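Local coordinates for GTP pyrophosphokinase (Streptococcus pneumoniae, PDB 2BE3), which probably transfers pyrophosphate from ATP to the 3'-hydroxyl of GTP, making the stringent-response alarmone pppGpp, as enzymes of the RelA/SpoT family do, at residues R62-T65 / H71-Q74; V86-E91 / E192-I197; I95-Q100 / I105-Y110; G118-H123 / I182-D187. All blocks are in the same frame, centred on the assembly; numbering follows the deposited sequence.

Contact 1 (R62-T65 / H71-Q74)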
loop_
_atom_site.group_PDB
_atom_site.type_symbol
_atom_site.label_atom_id
_atom_site.label_comp_id
_atom_site.label_asym_id
_atom_site.label_seq_id
_atom_site.Cartn_x
_atom_site.Cartn_y
_atom_site.Cartn_z
ATOM N N ARG A 62 27.081 -13.694 8.998
ATOM C CA ARG A 62 27.442 -12.273 9.163
ATOM C C ARG A 62 27.710 -11.907 10.614
ATOM O O ARG A 62 28.297 -10.848 10.896
ATOM C CB ARG A 62 26.343 -11.352 8.631
ATOM C CG ARG A 62 26.049 -11.478 7.154
ATOM C CD ARG A 62 27.022 -10.647 6.391
ATOM N NE ARG A 62 27.482 -11.301 5.160
ATOM C CZ ARG A 62 28.527 -10.877 4.445
ATOM N NH1 ARG A 62 29.230 -9.804 4.844
ATOM N NH2 ARG A 62 28.877 -11.514 3.341
ATOM N N GLY A 63 27.262 -12.771 11.525
ATOM C CA GLY A 63 27.456 -12.582 12.960
ATOM C C GLY A 63 26.357 -11.741 13.569
ATOM O O GLY A 63 26.566 -11.017 14.517
ATOM N N ILE A 64 25.175 -11.818 12.984
ATOM C CA ILE A 64 24.009 -11.081 13.444
ATOM C C ILE A 64 23.269 -11.928 14.490
ATOM O O ILE A 64 23.010 -13.108 14.258
ATOM C CB ILE A 64 23.124 -10.777 12.231
ATOM C CG1 ILE A 64 23.938 -9.942 11.244
ATOM C CG2 ILE A 64 21.791 -10.139 12.636
ATOM C CD1 ILE A 64 23.314 -9.861 9.871
ATOM N N THR A 65 22.957 -11.324 15.631
ATOM C CA THR A 65 22.089 -11.912 16.658
ATOM C C THR A 65 20.636 -11.482 16.496
ATOM O O THR A 65 20.331 -10.631 15.672
ATOM C CB THR A 65 22.520 -11.440 18.054
ATOM O OG1 THR A 65 22.757 -10.028 18.007
ATOM C CG2 THR A 65 23.788 -12.145 18.477
ATOM N N HIS A 71 18.324 -4.437 12.424
ATOM C CA HIS A 71 19.189 -3.327 12.141
ATOM C C HIS A 71 20.258 -3.698 11.137
ATOM O O HIS A 71 20.747 -2.822 10.409
ATOM C CB HIS A 71 19.846 -2.813 13.456
ATOM C CG HIS A 71 18.865 -2.578 14.564
ATOM N ND1 HIS A 71 18.016 -1.489 14.589
ATOM C CD2 HIS A 71 18.578 -3.300 15.674
ATOM C CE1 HIS A 71 17.269 -1.530 15.682
ATOM N NE2 HIS A 71 17.593 -2.618 16.360
ATOM N N ASP A 72 20.649 -4.969 11.123
ATOM C CA ASP A 72 21.858 -5.390 10.406
ATOM C C ASP A 72 21.560 -6.085 9.091
ATOM O O ASP A 72 22.358 -5.988 8.173
ATOM C CB ASP A 72 22.736 -6.328 11.250
ATOM C CG ASP A 72 23.422 -5.629 12.439
ATOM O OD1 ASP A 72 23.504 -4.372 12.497
ATOM O OD2 ASP A 72 23.906 -6.375 13.329
ATOM N N LEU A 73 20.433 -6.801 9.014
ATOM C CA LEU A 73 20.007 -7.460 7.793
ATOM C C LEU A 73 19.147 -6.549 6.908
ATOM O O LEU A 73 18.003 -6.246 7.233
ATOM C CB LEU A 73 19.275 -8.772 8.140
ATOM C CG LEU A 73 19.160 -9.836 7.051
ATOM C CD1 LEU A 73 20.476 -9.972 6.305
ATOM C CD2 LEU A 73 18.666 -11.170 7.582
ATOM N N GLN A 74 19.680 -6.141 5.767
ATOM C CA GLN A 74 19.031 -5.116 4.949
ATOM C C GLN A 74 17.864 -5.563 4.048
ATOM O O GLN A 74 17.098 -4.729 3.572
ATOM C CB GLN A 74 20.082 -4.380 4.124
ATOM C CG GLN A 74 21.001 -3.493 5.016
ATOM C CD GLN A 74 22.058 -2.719 4.211
ATOM O OE1 GLN A 74 22.607 -3.225 3.209
ATOM N NE2 GLN A 74 22.332 -1.487 4.637
#

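Contact 2 (V86-E91 / E192-I197)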
loop_
_atom_site.group_PDB
_atom_site.type_symbol
_atom_site.label_atom_id
_atom_site.label_comp_id
_atom_site.label_asym_id
_atom_site.label_seq_id
_atom_site.Cartn_x
_atom_site.Cartn_y
_atom_site.Cartn_z
ATOM N N VAL A 86 19.972 0.018 -18.856
ATOM C CA VAL A 86 20.942 0.407 -17.815
ATOM C C VAL A 86 20.765 1.882 -17.385
ATOM O O VAL A 86 20.772 2.203 -16.201
ATOM C CB VAL A 86 22.423 0.201 -18.304
ATOM C CG1 VAL A 86 23.454 0.761 -17.280
ATOM C CG2 VAL A 86 22.694 -1.226 -18.591
ATOM N N ASP A 87 20.630 2.777 -18.363
ATOM C CA ASP A 87 20.513 4.197 -18.078
ATOM C C ASP A 87 19.131 4.545 -17.488
ATOM O O ASP A 87 18.904 5.665 -17.086
ATOM C CB ASP A 87 20.760 4.975 -19.361
ATOM C CG ASP A 87 22.245 5.051 -19.751
ATOM O OD1 ASP A 87 23.150 4.489 -19.095
ATOM O OD2 ASP A 87 22.532 5.716 -20.755
ATOM N N ASP A 88 18.196 3.586 -17.460
ATOM C CA ASP A 88 16.927 3.809 -16.757
ATOM C C ASP A 88 17.104 3.710 -15.230
ATOM O O ASP A 88 16.310 4.246 -14.459
ATOM C CB ASP A 88 15.868 2.811 -17.191
ATOM C CG ASP A 88 15.365 3.054 -18.589
ATOM O OD1 ASP A 88 15.558 4.175 -19.139
ATOM O OD2 ASP A 88 14.768 2.094 -19.155
ATOM N N VAL A 89 18.120 2.977 -14.808
ATOM C CA VAL A 89 18.344 2.784 -13.379
ATOM C C VAL A 89 18.365 4.128 -12.648
ATOM O O VAL A 89 17.598 4.322 -11.699
ATOM C CB VAL A 89 19.611 1.910 -13.104
ATOM C CG1 VAL A 89 19.882 1.831 -11.627
ATOM C CG2 VAL A 89 19.382 0.488 -13.767
ATOM N N LYS A 90 19.189 5.064 -13.105
ATOM C CA LYS A 90 19.255 6.355 -12.431
ATOM C C LYS A 90 17.904 7.081 -12.413
ATOM O O LYS A 90 17.624 7.868 -11.521
ATOM C CB LYS A 90 20.368 7.245 -13.038
ATOM C CG LYS A 90 20.098 7.759 -14.475
ATOM C CD LYS A 90 21.322 8.452 -14.997
ATOM C CE LYS A 90 21.094 8.983 -16.372
ATOM N NZ LYS A 90 20.957 7.860 -17.371
ATOM N N GLU A 91 17.064 6.815 -13.400
ATOM C CA GLU A 91 15.774 7.516 -13.523
ATOM C C GLU A 91 14.814 7.048 -12.422
ATOM O O GLU A 91 14.109 7.865 -11.811
ATOM C CB GLU A 91 15.184 7.330 -14.941
ATOM C CG GLU A 91 16.008 8.037 -16.050
ATOM C CD GLU A 91 15.276 8.129 -17.422
ATOM O OE1 GLU A 91 14.053 7.844 -17.470
ATOM O OE2 GLU A 91 15.921 8.518 -18.427
ATOM N N GLU A 192 23.372 1.745 -26.967
ATOM C CA GLU A 192 23.907 2.534 -28.059
ATOM C C GLU A 192 22.802 3.237 -28.852
ATOM O O GLU A 192 23.027 4.305 -29.398
ATOM C CB GLU A 192 24.680 1.605 -28.991
ATOM C CG GLU A 192 26.023 2.088 -29.437
ATOM C CD GLU A 192 27.019 2.157 -28.304
ATOM O OE1 GLU A 192 27.732 1.145 -28.065
ATOM O OE2 GLU A 192 27.075 3.221 -27.653
ATOM N N ILE A 193 21.617 2.626 -28.932
ATOM C CA ILE A 193 20.471 3.233 -29.629
ATOM C C ILE A 193 19.279 3.498 -28.686
ATOM O O ILE A 193 18.120 3.485 -29.107
ATOM C CB ILE A 193 20.030 2.409 -30.857
ATOM C CG1 ILE A 193 19.515 1.026 -30.449
ATOM C CG2 ILE A 193 21.181 2.309 -31.892
ATOM C CD1 ILE A 193 18.821 0.354 -31.555
ATOM N N ARG A 194 19.582 3.756 -27.418
ATOM C CA ARG A 194 18.565 4.050 -26.432
ATOM C C ARG A 194 17.780 5.297 -26.815
ATOM O O ARG A 194 16.558 5.345 -26.626
ATOM C CB ARG A 194 19.182 4.210 -25.020
ATOM C CG ARG A 194 18.202 4.639 -23.949
ATOM C CD ARG A 194 18.907 4.798 -22.642
ATOM N NE ARG A 194 18.001 5.084 -21.533
ATOM C CZ ARG A 194 17.979 6.237 -20.854
ATOM N NH1 ARG A 194 18.796 7.217 -21.201
ATOM N NH2 ARG A 194 17.102 6.414 -19.847
ATOM N N ASP A 195 18.477 6.309 -27.318
ATOM C CA ASP A 195 17.825 7.575 -27.600
ATOM C C ASP A 195 16.806 7.366 -28.699
ATOM O O ASP A 195 15.716 7.897 -28.621
ATOM C CB ASP A 195 18.824 8.674 -28.014
ATOM C CG ASP A 195 19.723 9.138 -26.869
ATOM O OD1 ASP A 195 19.503 8.789 -25.676
ATOM O OD2 ASP A 195 20.676 9.892 -27.174
ATOM N N ASP A 196 17.173 6.586 -29.716
ATOM C CA ASP A 196 16.281 6.271 -30.825
ATOM C C ASP A 196 15.074 5.456 -30.370
ATOM O O ASP A 196 13.954 5.720 -30.798
ATOM C CB ASP A 196 17.030 5.502 -31.928
ATOM C CG ASP A 196 18.203 6.304 -32.522
ATOM O OD1 ASP A 196 17.973 7.285 -33.271
ATOM O OD2 ASP A 196 19.372 5.943 -32.245
ATOM N N ILE A 197 15.310 4.466 -29.510
ATOM C CA ILE A 197 14.238 3.640 -29.011
ATOM C C ILE A 197 13.251 4.473 -28.189
ATOM O O ILE A 197 12.042 4.321 -28.365
ATOM C CB ILE A 197 14.768 2.449 -28.177
ATOM C CG1 ILE A 197 15.528 1.448 -29.075
ATOM C CG2 ILE A 197 13.621 1.786 -27.398
ATOM C CD1 ILE A 197 16.570 0.627 -28.324
HETATM O O HOH W 1 18.395 8.928 -18.725
#

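Contact 3 (I95-Q100 / I105-Y110)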
loop_
_atom_site.group_PDB
_atom_site.type_symbol
_atom_site.label_atom_id
_atom_site.label_comp_id
_atom_site.label_asym_id
_atom_site.label_seq_id
_atom_site.Cartn_x
_atom_site.Cartn_y
_atom_site.Cartn_z
ATOM N N ILE A 95 13.232 8.914 -8.913
ATOM C CA ILE A 95 11.859 8.836 -8.427
ATOM C C ILE A 95 11.818 8.372 -6.964
ATOM O O ILE A 95 10.995 8.852 -6.227
ATOM C CB ILE A 95 10.973 7.921 -9.320
ATOM C CG1 ILE A 95 10.773 8.536 -10.706
ATOM C CG2 ILE A 95 9.582 7.715 -8.703
ATOM C CD1 ILE A 95 10.390 7.455 -11.724
ATOM N N LEU A 96 12.688 7.444 -6.558
ATOM C CA LEU A 96 12.749 7.013 -5.163
ATOM C C LEU A 96 13.206 8.124 -4.233
ATOM O O LEU A 96 12.636 8.245 -3.147
ATOM C CB LEU A 96 13.604 5.739 -4.962
ATOM C CG LEU A 96 13.108 4.515 -5.765
ATOM C CD1 LEU A 96 14.028 3.340 -5.554
ATOM C CD2 LEU A 96 11.656 4.157 -5.453
ATOM N N HIS A 97 14.198 8.936 -4.636
ATOM C CA HIS A 97 14.665 10.049 -3.781
ATOM C C HIS A 97 13.608 11.097 -3.509
ATOM O O HIS A 97 13.613 11.737 -2.490
ATOM C CB HIS A 97 15.914 10.732 -4.353
ATOM C CG HIS A 97 17.187 9.998 -4.061
ATOM N ND1 HIS A 97 17.940 10.221 -2.926
ATOM C CD2 HIS A 97 17.844 9.054 -4.771
ATOM C CE1 HIS A 97 19.003 9.437 -2.950
ATOM N NE2 HIS A 97 18.969 8.724 -4.063
ATOM N N LYS A 98 12.716 11.260 -4.458
ATOM C CA LYS A 98 11.586 12.163 -4.411
ATOM C C LYS A 98 10.486 11.725 -3.405
ATOM O O LYS A 98 9.691 12.537 -2.975
ATOM C CB LYS A 98 11.013 12.134 -5.830
ATOM C CG LYS A 98 10.133 13.253 -6.233
ATOM C CD LYS A 98 9.621 13.041 -7.668
ATOM C CE LYS A 98 10.657 13.411 -8.716
ATOM N NZ LYS A 98 10.076 13.300 -10.086
ATOM N N ARG A 99 10.424 10.439 -3.054
ATOM C CA ARG A 99 9.366 9.912 -2.178
ATOM C C ARG A 99 9.527 10.263 -0.696
ATOM O O ARG A 99 10.627 10.146 -0.126
ATOM C CB ARG A 99 9.304 8.399 -2.312
ATOM C CG ARG A 99 8.924 7.926 -3.706
ATOM C CD ARG A 99 8.702 6.425 -3.698
ATOM N NE ARG A 99 7.508 6.064 -2.930
ATOM C CZ ARG A 99 6.300 5.876 -3.463
ATOM N NH1 ARG A 99 6.100 6.006 -4.765
ATOM N NH2 ARG A 99 5.287 5.558 -2.680
ATOM N N GLN A 100 8.421 10.660 -0.067
ATOM C CA GLN A 100 8.441 11.016 1.347
ATOM C C GLN A 100 7.983 9.849 2.222
ATOM O O GLN A 100 7.846 9.998 3.409
ATOM C CB GLN A 100 7.586 12.268 1.593
ATOM C CG GLN A 100 6.165 12.226 1.046
ATOM C CD GLN A 100 5.149 11.465 1.951
ATOM O OE1 GLN A 100 4.886 11.877 3.105
ATOM N NE2 GLN A 100 4.545 10.379 1.404
ATOM N N ILE A 105 18.825 5.094 2.758
ATOM C CA ILE A 105 19.980 5.123 3.638
ATOM C C ILE A 105 21.283 4.618 3.001
ATOM O O ILE A 105 22.336 4.912 3.487
ATOM C CB ILE A 105 19.698 4.468 5.029
ATOM C CG1 ILE A 105 19.409 3.001 4.856
ATOM C CG2 ILE A 105 18.497 5.160 5.731
ATOM C CD1 ILE A 105 19.995 2.219 5.921
ATOM N N GLN A 106 21.221 3.866 1.911
ATOM C CA GLN A 106 22.439 3.396 1.273
ATOM C C GLN A 106 22.156 2.991 -0.159
ATOM O O GLN A 106 21.136 2.409 -0.454
ATOM C CB GLN A 106 23.029 2.216 2.047
ATOM C CG GLN A 106 24.128 1.529 1.320
ATOM C CD GLN A 106 24.902 0.561 2.181
ATOM O OE1 GLN A 106 24.333 -0.216 2.951
ATOM N NE2 GLN A 106 26.223 0.591 2.042
ATOM N N GLU A 107 23.076 3.301 -1.048
ATOM C CA GLU A 107 22.985 2.864 -2.432
ATOM C C GLU A 107 24.233 2.088 -2.812
ATOM O O GLU A 107 25.319 2.431 -2.398
ATOM C CB GLU A 107 22.824 4.074 -3.338
ATOM C CG GLU A 107 21.429 4.582 -3.384
ATOM C CD GLU A 107 21.339 5.901 -4.089
ATOM O OE1 GLU A 107 21.736 5.985 -5.274
ATOM O OE2 GLU A 107 20.858 6.869 -3.474
ATOM N N ARG A 108 24.080 1.034 -3.604
ATOM C CA ARG A 108 25.230 0.286 -4.061
ATOM C C ARG A 108 25.143 0.015 -5.550
ATOM O O ARG A 108 24.225 -0.672 -6.030
ATOM C CB ARG A 108 25.296 -1.057 -3.371
ATOM C CG ARG A 108 25.542 -1.014 -1.922
ATOM C CD ARG A 108 26.224 -2.305 -1.603
ATOM N NE ARG A 108 26.219 -2.615 -0.184
ATOM C CZ ARG A 108 25.255 -3.324 0.394
ATOM N NH1 ARG A 108 24.239 -3.784 -0.354
ATOM N NH2 ARG A 108 25.314 -3.566 1.710
ATOM N N ASP A 109 26.148 0.510 -6.254
ATOM C CA ASP A 109 26.165 0.505 -7.675
ATOM C C ASP A 109 27.054 -0.607 -8.218
ATOM O O ASP A 109 28.254 -0.399 -8.443
ATOM C CB ASP A 109 26.637 1.881 -8.177
ATOM C CG ASP A 109 26.492 2.024 -9.674
ATOM O OD1 ASP A 109 25.970 1.091 -10.316
ATOM O OD2 ASP A 109 26.906 3.052 -10.220
ATOM N N TYR A 110 26.462 -1.773 -8.451
ATOM C CA TYR A 110 27.193 -2.899 -9.037
ATOM C C TYR A 110 26.987 -2.953 -10.527
ATOM O O TYR A 110 27.147 -3.992 -11.126
ATOM C CB TYR A 110 26.757 -4.247 -8.426
ATOM C CG TYR A 110 27.071 -4.307 -6.971
ATOM C CD1 TYR A 110 28.394 -4.274 -6.530
ATOM C CD2 TYR A 110 26.054 -4.358 -6.030
ATOM C CE1 TYR A 110 28.684 -4.303 -5.179
ATOM C CE2 TYR A 110 26.335 -4.387 -4.687
ATOM C CZ TYR A 110 27.640 -4.363 -4.270
ATOM O OH TYR A 110 27.905 -4.362 -2.926
#

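Contact 4 (G118-H123 / I182-D187)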
loop_
_atom_site.group_PDB
_atom_site.type_symbol
_atom_site.label_atom_id
_atom_site.label_comp_id
_atom_site.label_asym_id
_atom_site.label_seq_id
_atom_site.Cartn_x
_atom_site.Cartn_y
_atom_site.Cartn_z
ATOM N N GLY A 118 30.714 -11.187 -12.522
ATOM C CA GLY A 118 29.888 -10.736 -13.621
ATOM C C GLY A 118 28.587 -10.118 -13.159
ATOM O O GLY A 118 27.860 -9.565 -13.965
ATOM N N TYR A 119 28.289 -10.194 -11.863
ATOM C CA TYR A 119 27.022 -9.668 -11.319
ATOM C C TYR A 119 26.858 -8.166 -11.517
ATOM O O TYR A 119 27.745 -7.379 -11.158
ATOM C CB TYR A 119 26.949 -10.014 -9.839
ATOM C CG TYR A 119 25.778 -9.455 -9.055
ATOM C CD1 TYR A 119 24.602 -10.190 -8.916
ATOM C CD2 TYR A 119 25.859 -8.201 -8.427
ATOM C CE1 TYR A 119 23.506 -9.716 -8.178
ATOM C CE2 TYR A 119 24.770 -7.706 -7.673
ATOM C CZ TYR A 119 23.589 -8.478 -7.557
ATOM O OH TYR A 119 22.515 -8.033 -6.805
ATOM N N ARG A 120 25.716 -7.779 -12.081
ATOM C CA ARG A 120 25.366 -6.363 -12.259
ATOM C C ARG A 120 24.008 -6.162 -11.613
ATOM O O ARG A 120 23.089 -6.950 -11.865
ATOM C CB ARG A 120 25.281 -5.973 -13.756
ATOM C CG ARG A 120 26.612 -5.848 -14.507
ATOM C CD ARG A 120 26.390 -5.492 -15.962
ATOM N NE ARG A 120 25.542 -6.505 -16.609
ATOM C CZ ARG A 120 24.575 -6.245 -17.487
ATOM N NH1 ARG A 120 24.317 -5.001 -17.884
ATOM N NH2 ARG A 120 23.865 -7.233 -17.968
ATOM N N SER A 121 23.883 -5.119 -10.791
ATOM C CA SER A 121 22.614 -4.740 -10.173
ATOM C C SER A 121 22.794 -3.402 -9.477
ATOM O O SER A 121 23.917 -2.919 -9.329
ATOM C CB SER A 121 22.204 -5.782 -9.139
ATOM O OG SER A 121 20.850 -5.627 -8.780
ATOM N N TYR A 122 21.700 -2.784 -9.062
ATOM C CA TYR A 122 21.827 -1.555 -8.314
ATOM C C TYR A 122 20.927 -1.707 -7.089
ATOM O O TYR A 122 19.767 -2.069 -7.228
ATOM C CB TYR A 122 21.411 -0.352 -9.169
ATOM C CG TYR A 122 21.809 0.996 -8.579
ATOM C CD1 TYR A 122 22.945 1.668 -9.044
ATOM C CD2 TYR A 122 21.044 1.602 -7.566
ATOM C CE1 TYR A 122 23.292 2.900 -8.538
ATOM C CE2 TYR A 122 21.405 2.837 -7.032
ATOM C CZ TYR A 122 22.524 3.474 -7.529
ATOM O OH TYR A 122 22.912 4.689 -7.041
ATOM N N HIS A 123 21.488 -1.488 -5.905
ATOM C CA HIS A 123 20.797 -1.731 -4.638
ATOM C C HIS A 123 20.449 -0.412 -3.991
ATOM O O HIS A 123 21.301 0.446 -3.838
ATOM C CB HIS A 123 21.668 -2.559 -3.678
ATOM C CG HIS A 123 22.055 -3.910 -4.218
ATOM N ND1 HIS A 123 22.687 -4.865 -3.451
ATOM C CD2 HIS A 123 21.938 -4.448 -5.458
ATOM C CE1 HIS A 123 22.906 -5.943 -4.182
ATOM N NE2 HIS A 123 22.472 -5.713 -5.407
ATOM N N ILE A 182 27.980 -11.897 -22.469
ATOM C CA ILE A 182 26.881 -11.737 -23.421
ATOM C C ILE A 182 25.767 -10.811 -22.903
ATOM O O ILE A 182 25.288 -9.968 -23.658
ATOM C CB ILE A 182 26.268 -13.081 -23.866
ATOM C CG1 ILE A 182 27.268 -13.912 -24.657
ATOM C CG2 ILE A 182 25.077 -12.850 -24.766
ATOM C CD1 ILE A 182 26.841 -15.370 -24.800
ATOM N N ALA A 183 25.377 -10.955 -21.632
ATOM C CA ALA A 183 24.305 -10.148 -21.048
ATOM C C ALA A 183 24.665 -8.652 -20.933
ATOM O O ALA A 183 23.845 -7.777 -21.202
ATOM C CB ALA A 183 23.953 -10.671 -19.690
ATOM N N HIS A 184 25.876 -8.368 -20.489
ATOM C CA HIS A 184 26.408 -7.013 -20.484
ATOM C C HIS A 184 26.429 -6.418 -21.887
ATOM O O HIS A 184 26.002 -5.273 -22.104
ATOM C CB HIS A 184 27.825 -7.037 -19.920
ATOM C CG HIS A 184 28.474 -5.698 -19.887
ATOM N ND1 HIS A 184 29.385 -5.290 -20.840
ATOM C CD2 HIS A 184 28.340 -4.664 -19.029
ATOM C CE1 HIS A 184 29.803 -4.071 -20.554
ATOM N NE2 HIS A 184 29.187 -3.672 -19.458
ATOM N N GLN A 185 26.906 -7.224 -22.836
ATOM C CA GLN A 185 26.977 -6.832 -24.219
ATOM C C GLN A 185 25.595 -6.558 -24.809
ATOM O O GLN A 185 25.426 -5.616 -25.602
ATOM C CB GLN A 185 27.736 -7.885 -25.026
ATOM C CG GLN A 185 28.416 -7.340 -26.293
ATOM C CD GLN A 185 28.504 -8.386 -27.417
ATOM O OE1 GLN A 185 28.869 -8.063 -28.562
ATOM N NE2 GLN A 185 28.152 -9.642 -27.097
ATOM N N LEU A 186 24.600 -7.348 -24.396
ATOM C CA LEU A 186 23.226 -7.097 -24.811
ATOM C C LEU A 186 22.777 -5.706 -24.369
ATOM O O LEU A 186 22.254 -4.947 -25.182
ATOM C CB LEU A 186 22.262 -8.168 -24.282
ATOM C CG LEU A 186 20.796 -8.026 -24.709
ATOM C CD1 LEU A 186 20.646 -7.912 -26.224
ATOM C CD2 LEU A 186 19.958 -9.194 -24.179
ATOM N N ASP A 187 22.986 -5.383 -23.098
ATOM C CA ASP A 187 22.649 -4.076 -22.564
ATOM C C ASP A 187 23.504 -2.939 -23.128
ATOM O O ASP A 187 23.008 -1.835 -23.274
ATOM C CB ASP A 187 22.772 -4.041 -21.019
ATOM C CG ASP A 187 21.666 -4.799 -20.321
ATOM O OD1 ASP A 187 20.571 -4.959 -20.919
ATOM O OD2 ASP A 187 21.894 -5.211 -19.155
#

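Contact 1 (R62-T65 / H71-Q74)
Ile-64 meets Asp-72 flank to flank: the two side chains slide past one another in opposite directions, so that hydrocarbon touches hydrocarbon and the carboxylate lies to one side. The CB of Asp-72 sits against two atoms of the isoleucine, 3.8 Å from Ile-64 CG1 and the same 3.8 Å from Ile-64 CD1. Ile-64 CG1 takes the place beside the backbone N (chi1 -60°), and from there the nearly extended second torsion carries CD1 onward past the aspartate until it lies 4.3 Å from the backbone N of Leu-73. The other branch, CG2, comes no closer to Asp-72 CB than 4.2 Å. No hydrogen bond crosses between the segments. Asp-72 OD2 passes 4.1 Å from Ile-64 CG1, a neighbour with nothing to offer it, and takes its hydrogen bond from the hydroxyl OG1 of Thr-68 in the intervening loop. The isoleucine, by contrast, is buried, with Met-59 of helix 52-62 as a further neighbour. Leu-73, also buried, leans on Ile-55 and Lys-58 of that same helix. At the end of helix 52-62, Gly-63 departs from helical geometry with a positive phi of 87°, and the chain turns there to deliver Ile-64 to the short helix 69-72. The packing is that of a compact helix-loop-helix connection, the link between strands 42-49 and 77-83, which are antiparallel neighbours in the RelA/SpoT sheet.

Contact 2 (V86-E91 / E192-I197)
The guanidinium group of Arg-194 has the CB of Asp-87 over the centre of one face, with Asp-87 CB 3.4 Å from Arg-194 CZ, and two carboxylates at its edge. Both carboxylates bond to the same nitrogen. Arg-194 NH2 donates to Asp-88 OD1 at 2.8 Å in a nearly straight bond (170°) that meets the oxygen almost end-on. It also donates to Glu-91 OE2 at 2.8 Å, more bent (143°) and entering from above the carboxylate plane. This salt-bridge network holds the rotation of the planar group, which an arginine chain extended from CG to NE carries across from its helix. A water completes the arrangement: it accepts from Arg-194 NH1 at 3.0 Å and from Lys-90 NZ at 3.1 Å. Lys-90 NZ also bonds to Asp-87 O, and the acidic surroundings probably temper its nearness to the arginine. Asp-88 is positioned through its other oxygen, OD2, by the backbone N of Phe-85. The contact thus ties the first turn of helix 194-203 to the segment 86-91 that leads into helix 89-97, just beyond strand 77-83, while Val-86 packs on Asp-187 of helix 170-191.

Contact 3 (I95-Q100 / I105-Y110)
His-97 NE2 donates to Glu-107 OE2 over 2.7 Å, a His-carboxylate hydrogen bond that joins helix 89-97 to the outermost strand, 102-109. Helix and strand belong to a beta-alpha-beta crossover: strand 77-83 leads into the helix, and the helix returns the chain to strand 102-109, which runs parallel to the first with two other strands between them. The two side chains approach from opposite directions. Glu-107, extended beyond CG, points its carboxylate at the edge of the imidazole, and OE2 lies near the ring plane. The ring and carboxylate planes are turned 61° apart, and NE2 meets OE2 on its syn side, somewhat out of the carboxylate plane. The bond is also bent, with an N-H...O angle of 136°. Glu-107 is held at both oxygens, since OE1 bonds to the hydroxyl of Tyr-122 on the adjacent strand. His-97 reaches its partner because CG stands beside its own backbone N (chi1 -81°) and the ring projects across from the helix. Near the start of the strand segment, Ile-105 and Gln-106 both face Val-125 in a classic beta bulge. In the residues that follow the histidine, Lys-98 NZ bonds to Ile-133 O of the second subunit, and Gln-100 NE2 to Asp-131 OD2 of that subunit. The bend at the histidine brings its CE1 within 3.2 Å of Glu-107 OE2, closer than His-97 CD2, which is 3.9 Å from the same oxygen.

Contact 4 (G118-H123 / I182-D187)
Arg-120 starts with CG beside its backbone N, runs straight through chi2 and then bends at chi3 (-58°), a turn that lays its guanidinium along the helix carrying Ala-183, His-184 and Asp-187. Asp-187, its own CG also beside the backbone N, places OD2 at the edge of that group. Arg-120 NH1 donates to Asp-187 OD2 at 2.7 Å with an N-H...O angle of 149°, using the anti lone pair of the oxygen. A second, weak bond runs from Arg-120 NH2 to the same Asp-187 OD2 at 3.1 Å. Thr-147 OG1 also hydrogen-bonds to this oxygen, so three donors from two side chains converge on one carboxylate atom, one of them weakly. The backbone of the helix supports one face of the guanidinium: His-184 CA lies over its centre, 3.6 Å from Arg-120 CZ. The salt bridge pins helix 170-191 to the loop leading into strand 122-130, an inner strand of the mixed sheet of the RelA/SpoT-type domain, and Met-150 of helix 148-164 touches both charged side chains. The imidazole of His-184 stands at 84° to the guanidinium and turns its edge to the aliphatic part of the arginine, with His-184 CD2 3.7 Å from Arg-120 CD. On the helix side, Ala-183 CB adds a contact of 3.8 Å to Arg-120 NH2. The arginine is flanked in sequence by Tyr-119 and Ser-121, whose hydroxyls both bond to Gln-144 and Arg-146 of strand 137-147, weakly in the case of Tyr-119 with Gln-144. Within the segment, Tyr-119 OH and His-123 NE2 share a hydrogen bond of 2.7 Å.

In the fold
From the N terminus, contact 1 closes first, a short loop between helix 52-62 and helix 69-72. Contact 2 opens after strand 77-83 and closes only in helix 194-203, so its long loop encloses contacts 3 and 4, which follow in series. Contact 3 spans the turn between helix 89-97 and strand 102-109; contact 4 runs from the approach to strand 122-130 to helix 170-191. Contacts 3 and 4 meet through neighbouring strands, and Val-89 and Val-86 bring contact 2 against contact 4. Gln-74 reaches from contact 1 to Gln-106 of contact 3. Contacts 1 and 2 lie on opposite sides of the chain's centre, their centres about 36 Å apart.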